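Local coordinates for cell division control protein 13 (Saccharomyces cerevisiae, PDB 4HCE) that helps maintain telomeres in budding yeast, its second OB-fold domain dimerising, a step required for productive binding of Stn1, at residues 21-26 against 99-104. Residues are numbered along the deposited sequence; the frame is centred on the assembly and turned at random.
Sequences GKIVGM and DRISVE
Gly21 and Ile101 pair backbone to backbone in an antiparallel hydrogen-bonded bridge, Gly21 N giving to Ile101 O at 2.9 Å and Ile101 N to Gly21 O at 2.8 Å. The backbone angles of Gly21 suit glycine alone, since a CB there would jam against the preceding carbonyl; here the chain turns a corner. On the buried side, Ile23 CD1 meets Ile101 CG2 at 4.1 Å, the two side chains crossing at a slant, with Ile128 of strand 120-129 touching both. Such a bridge joins the first strand of an OB fold, 16-27, to strand 101-110 just where 22-26 leaves to pair with strand 42-47. Beside it, Lys22 bends at chi3 (67°) and chi4 (76°), which curls its chain over Asp99 O and brings NZ within 2.8 Å of that oxygen; Leu94 O and Lys97 O also accept from NZ, so a buried ammonium is held by three carbonyls. A methionine in its place would probably leave those carbonyls without their shared donor and the loop 94-99 freer to shift. The partly exposed flank is looser: one face of the Arg100 guanidinium has Gly21 C above its rim, NH2 lying 3.5 Å from Gly21 CA, while its NE forms a salt bridge with Glu20.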
loop_
_atom_site.group_PDB
_atom_site.type_symbol
_atom_site.label_atom_id
_atom_site.label_comp_id
_atom_site.label_asym_id
_atom_site.label_seq_id
_atom_site.Cartn_x
_atom_site.Cartn_y
_atom_site.Cartn_z
ATOM N N GLY B 21 5.798 -16.818 10.855
ATOM C CA GLY B 21 6.933 -16.453 10.022
ATOM C C GLY B 21 7.563 -15.221 10.604
ATOM O O GLY B 21 7.845 -15.156 11.821
ATOM N N LYS B 22 7.769 -14.232 9.741
ATOM C CA LYS B 22 8.460 -13.032 10.155
ATOM C C LYS B 22 7.888 -11.761 9.550
ATOM O O LYS B 22 7.393 -11.733 8.401
ATOM C CB LYS B 22 9.997 -13.160 9.928
ATOM C CG LYS B 22 10.736 -13.816 11.128
ATOM C CD LYS B 22 12.221 -13.469 11.289
ATOM C CE LYS B 22 12.499 -12.025 11.646
ATOM N NZ LYS B 22 12.231 -11.659 13.078
ATOM N N ILE B 23 7.926 -10.696 10.335
ATOM C CA ILE B 23 7.693 -9.382 9.767
ATOM C C ILE B 23 9.019 -8.943 9.205
ATOM O O ILE B 23 10.035 -8.870 9.936
ATOM C CB ILE B 23 7.200 -8.370 10.798
ATOM C CG1 ILE B 23 5.868 -8.844 11.374
ATOM C CG2 ILE B 23 7.066 -6.979 10.157
ATOM C CD1 ILE B 23 5.583 -8.238 12.718
ATOM N N VAL B 24 9.003 -8.682 7.900
ATOM C CA VAL B 24 10.223 -8.413 7.165
ATOM C C VAL B 24 10.293 -6.955 6.715
ATOM O O VAL B 24 11.215 -6.576 6.032
ATOM C CB VAL B 24 10.379 -9.344 5.941
ATOM C CG1 VAL B 24 10.627 -10.765 6.393
ATOM C CG2 VAL B 24 9.144 -9.282 5.047
ATOM N N GLY B 25 9.322 -6.143 7.103
ATOM C CA GLY B 25 9.350 -4.734 6.735
ATOM C C GLY B 25 8.110 -3.979 7.154
ATOM O O GLY B 25 7.071 -4.565 7.488
ATOM N N MET B 26 8.231 -2.659 7.145
ATOM C CA MET B 26 7.102 -1.807 7.417
ATOM C C MET B 26 7.076 -0.614 6.479
ATOM O O MET B 26 8.110 -0.163 5.972
ATOM C CB MET B 26 7.037 -1.384 8.904
ATOM C CG MET B 26 8.108 -0.427 9.389
ATOM S SD MET B 26 8.107 -0.151 11.189
ATOM C CE MET B 26 9.824 0.249 11.416
ATOM N N ASP B 99 13.981 -14.053 15.595
ATOM C CA ASP B 99 12.802 -14.444 16.342
ATOM C C ASP B 99 11.547 -14.461 15.506
ATOM O O ASP B 99 11.184 -13.474 14.870
ATOM C CB ASP B 99 12.578 -13.505 17.516
ATOM C CG ASP B 99 13.769 -13.434 18.441
ATOM O OD1 ASP B 99 14.923 -13.349 17.964
ATOM O OD2 ASP B 99 13.527 -13.455 19.658
ATOM N N ARG B 100 10.861 -15.585 15.572
ATOM C CA ARG B 100 9.657 -15.792 14.819
ATOM C C ARG B 100 8.434 -15.133 15.427
ATOM O O ARG B 100 8.367 -14.872 16.641
ATOM C CB ARG B 100 9.472 -17.279 14.592
ATOM C CG ARG B 100 10.708 -17.753 13.846
ATOM C CD ARG B 100 10.524 -19.093 13.262
ATOM N NE ARG B 100 9.680 -19.138 12.069
ATOM C CZ ARG B 100 10.086 -18.930 10.828
ATOM N NH1 ARG B 100 11.329 -18.531 10.570
ATOM N NH2 ARG B 100 9.222 -19.123 9.837
ATOM N N ILE B 101 7.492 -14.829 14.545
ATOM C CA ILE B 101 6.315 -14.075 14.898
ATOM C C ILE B 101 5.102 -14.845 14.439
ATOM O O ILE B 101 5.133 -15.538 13.422
ATOM C CB ILE B 101 6.364 -12.632 14.310
ATOM C CG1 ILE B 101 7.069 -11.706 15.302
ATOM C CG2 ILE B 101 4.982 -12.023 14.152
ATOM C CD1 ILE B 101 8.522 -11.473 15.017
ATOM N N SER B 102 4.041 -14.733 15.220
ATOM C CA SER B 102 2.788 -15.325 14.873
ATOM C C SER B 102 1.708 -14.248 14.910
ATOM O O SER B 102 1.624 -13.481 15.884
ATOM C CB SER B 102 2.472 -16.444 15.864
ATOM O OG SER B 102 1.283 -17.095 15.452
ATOM N N VAL B 103 0.876 -14.195 13.872
ATOM C CA VAL B 103 -0.162 -13.167 13.777
ATOM C C VAL B 103 -1.515 -13.790 13.414
ATOM O O VAL B 103 -1.593 -14.822 12.729
ATOM C CB VAL B 103 0.191 -12.058 12.736
ATOM C CG1 VAL B 103 1.459 -11.307 13.120
ATOM C CG2 VAL B 103 0.341 -12.636 11.339
ATOM N N GLU B 104 -2.584 -13.173 13.885
ATOM C CA GLU B 104 -3.881 -13.451 13.317
ATOM C C GLU B 104 -4.262 -12.222 12.553
ATOM O O GLU B 104 -4.175 -11.120 13.075
ATOM C CB GLU B 104 -4.923 -13.778 14.375
ATOM C CG GLU B 104 -4.890 -15.236 14.757
ATOM C CD GLU B 104 -5.857 -15.580 15.857
ATOM O OE1 GLU B 104 -5.798 -16.745 16.323
ATOM O OE2 GLU B 104 -6.661 -14.694 16.252
#